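Local atomic coordinates of cytochrome P450 (Rhodococcus erythropolis, PDB entry 3WEC), a protein that catalyses the N-hydroxylation of the quinoline ring of aurachin precursors as a heme-dependent cytochrome P450 monooxygenase, a step that confers antibiotic activity on these alkaloids. Residues G263-T268 against S369-F374; I267-H272 against A291-F296; F276-A281 against S343-D348. All coordinates share one frame; numbering follows the deposited sequence.

Interaction 1 of 3, residues G263-T268 against S369-F374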
ATOM      1  N   GLY A 263       8.810   6.555   5.479  1.00 30.98           N
ATOM      2  CA  GLY A 263       8.586   7.638   6.460  1.00 33.09           C
ATOM      3  C   GLY A 263       8.322   7.138   7.875  1.00 33.98           C
ATOM      4  O   GLY A 263       8.968   7.574   8.822  1.00 36.11           O
ATOM      5  N   ASN A 264       7.383   6.202   7.987  1.00 33.24           N
ATOM      6  CA  ASN A 264       7.058   5.509   9.230  1.00 34.92           C
ATOM      7  C   ASN A 264       8.254   4.752   9.828  1.00 36.93           C
ATOM      8  O   ASN A 264       8.395   4.716  11.023  1.00 38.73           O
ATOM      9  CB  ASN A 264       5.901   4.528   8.971  1.00 32.56           C
ATOM     10  CG  ASN A 264       4.567   5.223   8.814  1.00 32.52           C
ATOM     11  OD1 ASN A 264       4.394   6.437   9.134  1.00 32.52           O
ATOM     12  ND2 ASN A 264       3.597   4.472   8.344  1.00 30.48           N
ATOM     13  N   MET A 265       9.093   4.140   8.984  1.00 37.38           N
ATOM     14  CA  MET A 265      10.300   3.446   9.466  1.00 40.08           C
ATOM     15  C   MET A 265      11.196   4.424  10.186  1.00 41.79           C
ATOM     16  O   MET A 265      11.653   4.175  11.313  1.00 44.03           O
ATOM     17  CB  MET A 265      11.082   2.810   8.311  1.00 40.36           C
ATOM     18  CG  MET A 265      12.291   2.021   8.781  1.00 42.69           C
ATOM     19  SD  MET A 265      13.208   1.328   7.411  1.00 44.26           S
ATOM     20  CE  MET A 265      12.262  -0.143   7.074  1.00 43.01           C
ATOM     21  N   LEU A 266      11.417   5.549   9.519  1.00 41.23           N
ATOM     22  CA  LEU A 266      12.169   6.687  10.052  1.00 42.52           C
ATOM     23  C   LEU A 266      11.653   7.200  11.429  1.00 43.10           C
ATOM     24  O   LEU A 266      12.391   7.221  12.416  1.00 44.66           O
ATOM     25  CB  LEU A 266      12.180   7.792   8.987  1.00 41.60           C
ATOM     26  CG  LEU A 266      13.380   7.956   8.044  1.00 43.36           C
ATOM     27  CD1 LEU A 266      14.515   6.922   8.209  1.00 44.67           C
ATOM     28  CD2 LEU A 266      12.996   8.112   6.596  1.00 39.21           C
ATOM     29  N   ILE A 267      10.370   7.563  11.475  1.00 42.19           N
ATOM     30  CA  ILE A 267       9.684   7.975  12.702  1.00 42.26           C
ATOM     31  C   ILE A 267       9.884   6.937  13.803  1.00 43.65           C
ATOM     32  O   ILE A 267      10.129   7.291  14.926  1.00 45.07           O
ATOM     33  CB  ILE A 267       8.160   8.165  12.448  1.00 40.64           C
ATOM     34  CG1 ILE A 267       7.915   9.200  11.336  1.00 39.14           C
ATOM     35  CG2 ILE A 267       7.408   8.514  13.737  1.00 41.13           C
ATOM     36  CD1 ILE A 267       6.526   9.200  10.736  1.00 36.61           C
ATOM     37  N   THR A 268       9.753   5.652  13.464  1.00 43.16           N
ATOM     38  CA  THR A 268       9.859   4.564  14.465  1.00 44.52           C
ATOM     39  C   THR A 268      11.282   4.342  15.028  1.00 47.54           C
ATOM     40  O   THR A 268      11.463   4.173  16.231  1.00 50.60           O
ATOM     41  CB  THR A 268       9.264   3.263  13.880  1.00 42.60           C
ATOM     42  OG1 THR A 268       7.984   3.538  13.332  1.00 39.65           O
ATOM     43  CG2 THR A 268       9.113   2.172  14.932  1.00 45.37           C
ATOM     44  N   SER A 369      12.181  -6.399  -0.431  1.00 34.88           N
ATOM     45  CA  SER A 369      13.515  -6.141  -0.969  1.00 37.02           C
ATOM     46  C   SER A 369      13.890  -4.671  -0.864  1.00 36.29           C
ATOM     47  O   SER A 369      14.966  -4.346  -0.331  1.00 37.80           O
ATOM     48  CB  SER A 369      13.634  -6.557  -2.422  1.00 37.92           C
ATOM     49  OG  SER A 369      14.912  -6.148  -2.907  1.00 40.56           O
ATOM     50  N   MET A 370      13.018  -3.795  -1.376  1.00 33.05           N
ATOM     51  CA  MET A 370      13.252  -2.342  -1.301  1.00 33.77           C
ATOM     52  C   MET A 370      13.524  -1.884   0.136  1.00 35.32           C
ATOM     53  O   MET A 370      14.453  -1.117   0.382  1.00 38.54           O
ATOM     54  CB  MET A 370      12.040  -1.520  -1.827  1.00 30.51           C
ATOM     55  CG  MET A 370      11.969  -1.415  -3.356  1.00 31.28           C
ATOM     56  SD  MET A 370      10.672  -0.324  -3.953  1.00 28.89           S
ATOM     57  CE  MET A 370       9.211  -1.281  -3.533  1.00 27.59           C
ATOM     58  N   LEU A 371      12.673  -2.341   1.050  1.00 33.69           N
ATOM     59  CA  LEU A 371      12.651  -1.875   2.406  1.00 34.46           C
ATOM     60  C   LEU A 371      13.877  -2.391   3.139  1.00 37.15           C
ATOM     61  O   LEU A 371      14.458  -1.656   3.926  1.00 39.19           O
ATOM     62  CB  LEU A 371      11.336  -2.306   3.100  1.00 31.84           C
ATOM     63  CG  LEU A 371      10.096  -1.478   2.699  1.00 29.47           C
ATOM     64  CD1 LEU A 371       8.815  -2.097   3.249  1.00 28.07           C
ATOM     65  CD2 LEU A 371      10.209  -0.028   3.121  1.00 29.08           C
ATOM     66  N   GLN A 372      14.272  -3.633   2.840  1.00 38.25           N
ATOM     67  CA  GLN A 372      15.480  -4.282   3.405  1.00 40.91           C
ATOM     68  C   GLN A 372      16.771  -3.668   2.971  1.00 42.61           C
ATOM     69  O   GLN A 372      17.658  -3.474   3.817  1.00 45.68           O
ATOM     70  CB  GLN A 372      15.538  -5.759   3.049  1.00 42.28           C
ATOM     71  CG  GLN A 372      14.430  -6.528   3.737  1.00 42.49           C
ATOM     72  CD  GLN A 372      14.289  -7.917   3.211  1.00 42.84           C
ATOM     73  OE1 GLN A 372      15.044  -8.335   2.328  1.00 45.26           O
ATOM     74  NE2 GLN A 372      13.332  -8.658   3.757  1.00 42.27           N
ATOM     75  N   HIS A 373      16.907  -3.393   1.674  1.00 40.76           N
ATOM     76  CA  HIS A 373      18.087  -2.673   1.173  1.00 42.64           C
ATOM     77  C   HIS A 373      18.132  -1.284   1.731  1.00 41.87           C
ATOM     78  O   HIS A 373      19.219  -0.737   1.945  1.00 43.56           O
ATOM     79  CB  HIS A 373      18.072  -2.539  -0.344  1.00 42.28           C
ATOM     80  CG  HIS A 373      18.434  -3.781  -1.071  1.00 43.72           C
ATOM     81  ND1 HIS A 373      19.676  -4.271  -1.076  1.00 47.16           N
ATOM     82  CD2 HIS A 373      17.671  -4.615  -1.873  1.00 42.76           C
ATOM     83  CE1 HIS A 373      19.713  -5.385  -1.828  1.00 48.18           C
ATOM     84  NE2 HIS A 373      18.475  -5.591  -2.315  1.00 45.68           N
ATOM     85  N   PHE A 374      16.958  -0.677   1.911  1.00 38.17           N
ATOM     86  CA  PHE A 374      16.935   0.686   2.432  1.00 37.54           C
ATOM     87  C   PHE A 374      17.431   0.718   3.870  1.00 39.63           C
ATOM     88  O   PHE A 374      18.239   1.575   4.209  1.00 41.74           O
ATOM     89  CB  PHE A 374      15.552   1.312   2.361  1.00 33.78           C
ATOM     90  CG  PHE A 374      15.495   2.715   2.921  1.00 33.13           C
ATOM     91  CD1 PHE A 374      15.757   3.802   2.112  1.00 33.54           C
ATOM     92  CD2 PHE A 374      15.153   2.941   4.249  1.00 32.53           C
ATOM     93  CE1 PHE A 374      15.699   5.095   2.609  1.00 33.58           C
ATOM     94  CE2 PHE A 374      15.070   4.231   4.738  1.00 32.94           C
ATOM     95  CZ  PHE A 374      15.373   5.305   3.934  1.00 33.39           C
TER

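Interaction 2 of 3, residues I267-H272 against A291-F296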
ATOM      1  N   ILE A 267      10.370   7.563  11.475  1.00 42.19           N
ATOM      2  CA  ILE A 267       9.684   7.975  12.702  1.00 42.26           C
ATOM      3  C   ILE A 267       9.884   6.937  13.803  1.00 43.65           C
ATOM      4  O   ILE A 267      10.129   7.291  14.926  1.00 45.07           O
ATOM      5  CB  ILE A 267       8.160   8.165  12.448  1.00 40.64           C
ATOM      6  CG1 ILE A 267       7.915   9.200  11.336  1.00 39.14           C
ATOM      7  CG2 ILE A 267       7.408   8.514  13.737  1.00 41.13           C
ATOM      8  CD1 ILE A 267       6.526   9.200  10.736  1.00 36.61           C
ATOM      9  N   THR A 268       9.753   5.652  13.464  1.00 43.16           N
ATOM     10  CA  THR A 268       9.859   4.564  14.465  1.00 44.52           C
ATOM     11  C   THR A 268      11.282   4.342  15.028  1.00 47.54           C
ATOM     12  O   THR A 268      11.463   4.173  16.231  1.00 50.60           O
ATOM     13  CB  THR A 268       9.264   3.263  13.880  1.00 42.60           C
ATOM     14  OG1 THR A 268       7.984   3.538  13.332  1.00 39.65           O
ATOM     15  CG2 THR A 268       9.113   2.172  14.932  1.00 45.37           C
ATOM     16  N   PHE A 269      12.303   4.355  14.185  1.00 47.50           N
ATOM     17  CA  PHE A 269      13.672   4.305  14.730  1.00 51.24           C
ATOM     18  C   PHE A 269      14.120   5.589  15.456  1.00 52.77           C
ATOM     19  O   PHE A 269      15.047   5.549  16.262  1.00 57.35           O
ATOM     20  CB  PHE A 269      14.683   3.868  13.660  1.00 51.09           C
ATOM     21  CG  PHE A 269      14.574   2.411  13.284  1.00 51.17           C
ATOM     22  CD1 PHE A 269      14.676   1.414  14.248  1.00 53.62           C
ATOM     23  CD2 PHE A 269      14.387   2.033  11.972  1.00 49.18           C
ATOM     24  CE1 PHE A 269      14.578   0.076  13.910  1.00 53.55           C
ATOM     25  CE2 PHE A 269      14.284   0.689  11.626  1.00 49.12           C
ATOM     26  CZ  PHE A 269      14.386  -0.288  12.594  1.00 51.51           C
ATOM     27  N   SER A 270      13.454   6.711  15.196  1.00 51.31           N
ATOM     28  CA  SER A 270      13.677   7.962  15.922  1.00 53.00           C
ATOM     29  C   SER A 270      13.120   7.805  17.333  1.00 55.88           C
ATOM     30  O   SER A 270      13.756   8.165  18.333  1.00 58.15           O
ATOM     31  CB  SER A 270      12.976   9.131  15.221  1.00 50.87           C
ATOM     32  OG  SER A 270      13.298  10.384  15.824  1.00 52.34           O
ATOM     33  N   ARG A 271      11.925   7.235  17.403  1.00 55.00           N
ATOM     34  CA  ARG A 271      11.277   7.019  18.676  1.00 57.63           C
ATOM     35  C   ARG A 271      11.883   5.875  19.499  1.00 60.13           C
ATOM     36  O   ARG A 271      11.713   5.853  20.707  1.00 62.93           O
ATOM     37  CB  ARG A 271       9.789   6.811  18.444  1.00 55.63           C
ATOM     38  CG  ARG A 271       9.052   8.119  18.203  1.00 54.86           C
ATOM     39  CD  ARG A 271       7.698   7.820  17.601  1.00 52.11           C
ATOM     40  NE  ARG A 271       6.934   9.037  17.347  1.00 51.82           N
ATOM     41  CZ  ARG A 271       5.742   9.048  16.745  1.00 49.11           C
ATOM     42  NH1 ARG A 271       5.184   7.910  16.338  1.00 47.31           N
ATOM     43  NH2 ARG A 271       5.122  10.186  16.536  1.00 48.61           N
ATOM     44  N   HIS A 272      12.573   4.924  18.858  1.00 60.44           N
ATOM     45  CA  HIS A 272      13.149   3.756  19.582  1.00 63.23           C
ATOM     46  C   HIS A 272      14.586   3.502  19.188  1.00 64.59           C
ATOM     47  O   HIS A 272      14.886   2.528  18.477  1.00 63.56           O
ATOM     48  CB  HIS A 272      12.282   2.489  19.376  1.00 62.07           C
ATOM     49  CG  HIS A 272      10.782   2.706  19.624  1.00 60.70           C
ATOM     50  ND1 HIS A 272      10.234   2.729  20.871  1.00 63.52           N
ATOM     51  CD2 HIS A 272       9.732   2.918  18.734  1.00 56.48           C
ATOM     52  CE1 HIS A 272       8.905   2.941  20.771  1.00 61.47           C
ATOM     53  NE2 HIS A 272       8.600   3.051  19.459  1.00 58.13           N
ATOM     54  N   ALA A 291       9.735  -6.538   8.540  1.00 38.47           N
ATOM     55  CA  ALA A 291       8.446  -7.141   8.915  1.00 38.80           C
ATOM     56  C   ALA A 291       7.820  -6.494  10.162  1.00 39.95           C
ATOM     57  O   ALA A 291       6.590  -6.369  10.254  1.00 40.55           O
ATOM     58  CB  ALA A 291       8.645  -8.637   9.140  1.00 40.85           C
ATOM     59  N   GLU A 292       8.670  -6.095  11.107  1.00 40.46           N
ATOM     60  CA  GLU A 292       8.259  -5.463  12.360  1.00 42.35           C
ATOM     61  C   GLU A 292       7.800  -4.010  12.188  1.00 40.98           C
ATOM     62  O   GLU A 292       6.751  -3.632  12.719  1.00 41.75           O
ATOM     63  CB  GLU A 292       9.373  -5.544  13.418  1.00 44.89           C
ATOM     64  CG  GLU A 292       9.000  -4.884  14.755  1.00 46.98           C
ATOM     65  CD  GLU A 292       7.908  -5.611  15.565  1.00 48.42           C
ATOM     66  OE1 GLU A 292       7.210  -6.520  15.063  1.00 47.53           O
ATOM     67  OE2 GLU A 292       7.750  -5.272  16.749  1.00 50.99           O
ATOM     68  N   VAL A 293       8.580  -3.199  11.478  1.00 39.02           N
ATOM     69  CA  VAL A 293       8.118  -1.873  11.070  1.00 37.61           C
ATOM     70  C   VAL A 293       6.718  -2.024  10.450  1.00 36.23           C
ATOM     71  O   VAL A 293       5.733  -1.396  10.889  1.00 36.99           O
ATOM     72  CB  VAL A 293       9.152  -1.220  10.095  1.00 36.18           C
ATOM     73  CG1 VAL A 293       8.667   0.081   9.508  1.00 34.13           C
ATOM     74  CG2 VAL A 293      10.491  -1.006  10.802  1.00 37.79           C
ATOM     75  N   LEU A 294       6.612  -2.919   9.480  1.00 36.49           N
ATOM     76  CA  LEU A 294       5.382  -3.057   8.688  1.00 34.15           C
ATOM     77  C   LEU A 294       4.224  -3.482   9.582  1.00 35.54           C
ATOM     78  O   LEU A 294       3.069  -3.053   9.350  1.00 34.55           O
ATOM     79  CB  LEU A 294       5.560  -4.049   7.525  1.00 32.72           C
ATOM     80  CG  LEU A 294       6.255  -3.614   6.235  1.00 31.47           C
ATOM     81  CD1 LEU A 294       6.689  -4.817   5.435  1.00 31.29           C
ATOM     82  CD2 LEU A 294       5.438  -2.727   5.324  1.00 29.27           C
ATOM     83  N   ARG A 295       4.548  -4.286  10.607  1.00 36.35           N
ATOM     84  CA  ARG A 295       3.579  -4.684  11.635  1.00 38.81           C
ATOM     85  C   ARG A 295       3.177  -3.519  12.563  1.00 39.58           C
ATOM     86  O   ARG A 295       1.987  -3.267  12.754  1.00 39.43           O
ATOM     87  CB  ARG A 295       4.073  -5.871  12.477  1.00 41.17           C
ATOM     88  CG  ARG A 295       2.978  -6.416  13.378  1.00 43.40           C
ATOM     89  CD  ARG A 295       3.506  -7.277  14.528  1.00 47.61           C
ATOM     90  NE  ARG A 295       4.394  -6.614  15.482  1.00 48.73           N
ATOM     91  CZ  ARG A 295       4.013  -5.840  16.512  1.00 50.55           C
ATOM     92  NH1 ARG A 295       2.735  -5.561  16.738  1.00 50.84           N
ATOM     93  NH2 ARG A 295       4.924  -5.344  17.337  1.00 50.76           N
ATOM     94  N   PHE A 296       4.184  -2.859  13.144  1.00 40.19           N
ATOM     95  CA  PHE A 296       4.019  -1.741  14.095  1.00 41.47           C
ATOM     96  C   PHE A 296       3.450  -0.496  13.428  1.00 39.67           C
ATOM     97  O   PHE A 296       2.669   0.223  14.026  1.00 41.90           O
ATOM     98  CB  PHE A 296       5.383  -1.397  14.740  1.00 41.83           C
ATOM     99  CG  PHE A 296       5.292  -0.525  15.954  1.00 43.60           C
ATOM    100  CD1 PHE A 296       4.862  -1.030  17.175  1.00 45.94           C
ATOM    101  CD2 PHE A 296       5.685   0.814  15.896  1.00 43.68           C
ATOM    102  CE1 PHE A 296       4.801  -0.204  18.315  1.00 48.12           C
ATOM    103  CE2 PHE A 296       5.613   1.637  17.028  1.00 45.36           C
ATOM    104  CZ  PHE A 296       5.185   1.121  18.248  1.00 47.18           C
TER

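Interaction 3 of 3, residues F276-A281 against S343-D348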
ATOM      1  N   PHE A 276      17.072   0.395  16.708  1.00 65.25           N
ATOM      2  CA  PHE A 276      17.930   0.739  15.591  1.00 64.72           C
ATOM      3  C   PHE A 276      19.342   0.260  15.882  1.00 69.16           C
ATOM      4  O   PHE A 276      19.950  -0.401  15.046  1.00 69.17           O
ATOM      5  CB  PHE A 276      17.908   2.249  15.337  1.00 62.96           C
ATOM      6  CG  PHE A 276      18.744   2.673  14.163  1.00 62.65           C
ATOM      7  CD1 PHE A 276      18.402   2.286  12.863  1.00 59.51           C
ATOM      8  CD2 PHE A 276      19.886   3.443  14.355  1.00 64.97           C
ATOM      9  CE1 PHE A 276      19.176   2.672  11.782  1.00 59.33           C
ATOM     10  CE2 PHE A 276      20.658   3.832  13.271  1.00 65.33           C
ATOM     11  CZ  PHE A 276      20.304   3.447  11.987  1.00 61.68           C
ATOM     12  N   GLU A 277      19.838   0.581  17.084  1.00 73.43           N
ATOM     13  CA  GLU A 277      21.149   0.131  17.538  1.00 78.84           C
ATOM     14  C   GLU A 277      21.328  -1.386  17.346  1.00 80.77           C
ATOM     15  O   GLU A 277      22.369  -1.837  16.839  1.00 83.51           O
ATOM     16  CB  GLU A 277      21.409   0.563  18.994  1.00 83.19           C
ATOM     17  CG  GLU A 277      22.263   1.820  19.098  1.00 85.17           C
ATOM     18  CD  GLU A 277      22.038   2.611  20.377  1.00 87.90           C
ATOM     19  OE1 GLU A 277      22.061   2.020  21.487  1.00 91.95           O
ATOM     20  OE2 GLU A 277      21.862   3.844  20.276  1.00 86.68           O
ATOM     21  N   GLN A 278      20.294  -2.150  17.711  1.00 80.20           N
ATOM     22  CA  GLN A 278      20.218  -3.599  17.469  1.00 82.08           C
ATOM     23  C   GLN A 278      20.467  -3.974  16.004  1.00 80.17           C
ATOM     24  O   GLN A 278      21.218  -4.910  15.732  1.00 83.31           O
ATOM     25  CB  GLN A 278      18.840  -4.135  17.876  1.00 81.37           C
ATOM     26  CG  GLN A 278      18.437  -3.842  19.312  1.00 84.65           C
ATOM     27  CD  GLN A 278      18.735  -4.991  20.257  1.00 90.92           C
ATOM     28  OE1 GLN A 278      19.893  -5.378  20.464  1.00 95.44           O
ATOM     29  NE2 GLN A 278      17.681  -5.539  20.849  1.00 92.55           N
ATOM     30  N   VAL A 279      19.833  -3.249  15.075  1.00 74.48           N
ATOM     31  CA  VAL A 279      19.971  -3.528  13.640  1.00 72.72           C
ATOM     32  C   VAL A 279      21.416  -3.309  13.122  1.00 75.59           C
ATOM     33  O   VAL A 279      22.032  -4.207  12.446  1.00 77.72           O
ATOM     34  CB  VAL A 279      18.935  -2.752  12.781  1.00 66.33           C
ATOM     35  CG1 VAL A 279      19.196  -2.948  11.293  1.00 64.04           C
ATOM     36  CG2 VAL A 279      17.514  -3.171  13.137  1.00 63.91           C
ATOM     37  N   ARG A 280      21.930  -2.079  13.328  1.00 76.62           N
ATOM     38  CA  ARG A 280      23.314  -1.724  12.956  1.00 80.77           C
ATOM     39  C   ARG A 280      24.374  -2.677  13.575  1.00 85.96           C
ATOM     40  O   ARG A 280      25.420  -2.963  12.948  1.00 88.60           O
ATOM     41  CB  ARG A 280      23.653  -0.235  13.277  1.00 81.65           C
ATOM     42  CG  ARG A 280      25.075   0.170  12.849  1.00 86.10           C
ATOM     43  CD  ARG A 280      25.506   1.556  13.327  1.00 87.58           C
ATOM     44  NE  ARG A 280      25.803   1.575  14.761  1.00 91.06           N
ATOM     45  CZ  ARG A 280      24.882   1.764  15.703  1.00 89.93           C
ATOM     46  NH1 ARG A 280      23.605   1.954  15.359  1.00 86.46           N
ATOM     47  NH2 ARG A 280      25.223   1.751  16.980  1.00 93.30           N
ATOM     48  N   ALA A 281      24.087  -3.167  14.789  1.00 87.42           N
ATOM     49  CA  ALA A 281      24.950  -4.152  15.450  1.00 93.10           C
ATOM     50  C   ALA A 281      24.636  -5.618  15.112  1.00 93.90           C
ATOM     51  O   ALA A 281      25.524  -6.455  15.214  1.00 99.02           O
ATOM     52  CB  ALA A 281      24.975  -3.938  16.966  1.00 96.36           C
ATOM     53  N   SER A 343       9.710  -4.242  18.569  1.00 54.11           N
ATOM     54  CA  SER A 343      10.916  -5.045  18.792  1.00 58.18           C
ATOM     55  C   SER A 343      11.377  -5.686  17.489  1.00 58.05           C
ATOM     56  O   SER A 343      10.648  -6.457  16.879  1.00 57.60           O
ATOM     57  CB  SER A 343      10.696  -6.104  19.872  1.00 61.66           C
ATOM     58  OG  SER A 343      11.799  -6.999  19.939  1.00 64.42           O
ATOM     59  N   VAL A 344      12.593  -5.348  17.080  1.00 59.68           N
ATOM     60  CA  VAL A 344      13.174  -5.837  15.834  1.00 60.36           C
ATOM     61  C   VAL A 344      13.791  -7.216  16.058  1.00 65.15           C
ATOM     62  O   VAL A 344      14.332  -7.840  15.135  1.00 65.74           O
ATOM     63  CB  VAL A 344      14.266  -4.864  15.332  1.00 59.90           C
ATOM     64  CG1 VAL A 344      15.047  -5.466  14.192  1.00 58.98           C
ATOM     65  CG2 VAL A 344      13.668  -3.539  14.905  1.00 54.92           C
ATOM     66  N   THR A 345      13.725  -7.712  17.285  1.00 69.25           N
ATOM     67  CA  THR A 345      14.283  -9.036  17.531  1.00 73.70           C
ATOM     68  C   THR A 345      13.237 -10.149  17.632  1.00 75.70           C
ATOM     69  O   THR A 345      13.589 -11.301  17.837  1.00 80.64           O
ATOM     70  CB  THR A 345      15.264  -9.053  18.713  1.00 77.49           C
ATOM     71  OG1 THR A 345      14.643  -8.454  19.850  1.00 77.33           O
ATOM     72  CG2 THR A 345      16.522  -8.274  18.358  1.00 77.19           C
ATOM     73  N   ARG A 346      11.964  -9.803  17.465  1.00 74.08           N
ATOM     74  CA  ARG A 346      10.880 -10.787  17.355  1.00 75.47           C
ATOM     75  C   ARG A 346      11.206 -11.975  16.438  1.00 78.28           C
ATOM     76  O   ARG A 346      11.316 -11.813  15.218  1.00 73.67           O
ATOM     77  CB  ARG A 346       9.602 -10.117  16.857  1.00 69.15           C
ATOM     78  CG  ARG A 346       8.643  -9.742  17.958  1.00 68.80           C
ATOM     79  CD  ARG A 346       7.464  -8.969  17.390  1.00 63.00           C
ATOM     80  NE  ARG A 346       7.009  -7.918  18.307  1.00 62.67           N
ATOM     81  CZ  ARG A 346       6.508  -8.131  19.523  1.00 64.21           C
ATOM     82  NH1 ARG A 346       6.109  -7.103  20.263  1.00 63.50           N
ATOM     83  NH2 ARG A 346       6.388  -9.365  19.992  1.00 66.65           N
ATOM     84  N   PRO A 347      11.351 -13.174  17.032  1.00 84.85           N
ATOM     85  CA  PRO A 347      11.652 -14.380  16.272  1.00 88.56           C
ATOM     86  C   PRO A 347      10.351 -15.038  15.803  1.00 89.10           C
ATOM     87  O   PRO A 347      10.065 -16.185  16.144  1.00 91.73           O
ATOM     88  CB  PRO A 347      12.393 -15.251  17.295  1.00 93.67           C
ATOM     89  CG  PRO A 347      11.999 -14.729  18.660  1.00 95.06           C
ATOM     90  CD  PRO A 347      11.196 -13.464  18.472  1.00 90.79           C
ATOM     91  N   ASP A 348       9.591 -14.307  14.997  1.00 85.26           N
ATOM     92  CA  ASP A 348       8.148 -14.517  14.891  1.00 87.98           C
ATOM     93  C   ASP A 348       7.621 -13.705  13.694  1.00 86.36           C
ATOM     94  O   ASP A 348       7.598 -14.203  12.548  1.00 86.02           O
ATOM     95  CB  ASP A 348       7.493 -14.081  16.232  1.00 90.73           C
ATOM     96  CG  ASP A 348       5.960 -14.220  16.259  1.00 89.55           C
ATOM     97  OD1 ASP A 348       5.269 -13.919  15.263  1.00 82.88           O
ATOM     98  OD2 ASP A 348       5.438 -14.592  17.330  1.00 93.44           O
TER

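Interaction 1 of 3, residues G263-T268 against S369-F374
A Met-aromatic contact between Met265 and Phe374 joins helix 240-271 to helix 364-381 in the buried core of the enzyme. The sulfur comes to the rim of the ring, close to its plane, with Met265 SD 4.0 Å from Phe374 CD2 and 79° off the ring normal when measured to the centroid. Both side chains have CG anti to the backbone N (chi1 -177° in Met265), and they run past each other in opposite directions. A bend at chi3 then turns the methyl end of the methionine to the preceding turn, where Met265 CE lies 4.1 Å from Leu371 O and 4.5 Å from Leu371 CD2. In the P450 fold these are the long central helix and the helix after the cysteine-ligand loop; the short segment axes stay 12.1 Å apart, a gap the side chains reach across without a hydrogen bond. Val293 and Val290 of helix 286-296 pack against Met265 and Leu371. Leu266 CD1 also lies near the ring plane, at the edge, 4.4 Å from Phe374 CE2. Within helix 240-271, Thr268 OG1 (2.6 Å) and Thr268 N reach Asn264 O from opposite faces of its plane. Met370, on helix 364-381, touches the heme.

Interaction 2 of 3, residues I267-H272 against A291-F296
Thr268 and Phe296 meet through methyl and ring: Thr268 CG2 is 3.8 Å from Phe296 CD2 and 4.1 Å from Phe296 CE2. The methyl is the branch anti to the backbone N of Thr268, which directs it at helix 286-296 while the hydroxyl stays with Asn264 on its own helix. A second apolar touch, one turn earlier on helix 286-296, brings Phe269 CE2 to 4.2 Å from Val293 CG2, the methyl standing obliquely to the ring.

The aromatic part of the contact is made by His272, the first residue beyond helix 240-271, at the N-cap of helix 273-281. Its ring and that of Phe296 come from opposite directions with planes at 84°, in an oblique pair whose nearest atoms include His272 NE2 and Phe296 CE2 at 4.1 Å. Phe296 has further company in Arg333, by a cation-pi interaction, and in the ring of Phe342.

No hydrogen bond crosses between the segments; on helix 286-296 the polar side chains pair with each other. Arg295 grips Glu292 side-on, with Arg295 NE 2.8 Å from Glu292 OE1 and Arg295 NH2 2.9 Å from Glu292 OE2; both oxygens lie near the guanidinium plane, yet each is met from above the carboxylate plane. Glu292 OE2 also takes Arg346 NE and Ser343 N, and three groups thus converge on one buried oxygen. Glu292 and Arg295, three residues apart on this helix, form the ExxR signature of cytochromes P450, which Arg346 completes as the Glu-Arg-Arg triad.

Interaction 3 of 3, residues F276-A281 against S343-D348
Val279 and Val344 form the tight part of this contact: Val279 CG2 lies 3.5 Å from Val344 CG1, a close approach for two methyl groups, and the two side chains cross at about a right angle. In Val344 the touching methyl is the one anti to the backbone N (chi1 170°), whereas in Val279 it is the branch beside the backbone N that faces across. Both valines are buried. Val279 also rests on Leu375 and Ser379 of helix 364-381, and both valines touch Ala289 of helix 286-296, so the pair sits where helices and loop converge.

The loop belongs to the meander of the P450 fold, the irregular run that follows helix 328-333 and leads toward the cysteine-ligand loop; helix 273-281 corresponds to helix J. Between Ser343 and Arg346 the meander makes a type I beta turn, and this brings Val344 and Thr345 to the helix side by side.

Toward solvent the fit is looser. Gln278, bent at chi2, reaches across with its amide, and Gln278 NE2 stops 3.9 Å from Thr345 CG2; amide nitrogen thus meets a methyl group, and no hydrogen bond spans the two segments. The hydroxyl of Thr345, turned between the backbone N and the carbonyl carbon (chi1 52°), instead bonds within the turn, with Thr345 OG1 3.2 Å from Ser343 OG. A weak bond from Thr345 N goes to that same serine oxygen. Arg346 NH2 makes a salt bridge with Glu337, and Val344 N is bonded to Gln275 OE1.

The three contacts form a continuous run of packing on one side of the chain's centre. Interactions 1 and 2 share helix 240-271, their centres about 8 Å apart, and touch where Met265 CA lies 3.7 Å from Val293 CG1. Interaction 3, about 10 Å from the centre of interaction 2, touches it through Phe269, which packs on Phe276 and Val344, and through Glu292, which reaches Ser343 N and Arg346. Helices 240-271, 273-281 and 286-296 follow one another, and the segments of interactions 2 and 3 alternate, whereas interaction 3 is nested within the loop closed by interaction 1. Helices I, J, K and L and the meander are thereby packed together, with interaction 1 bordering the heme.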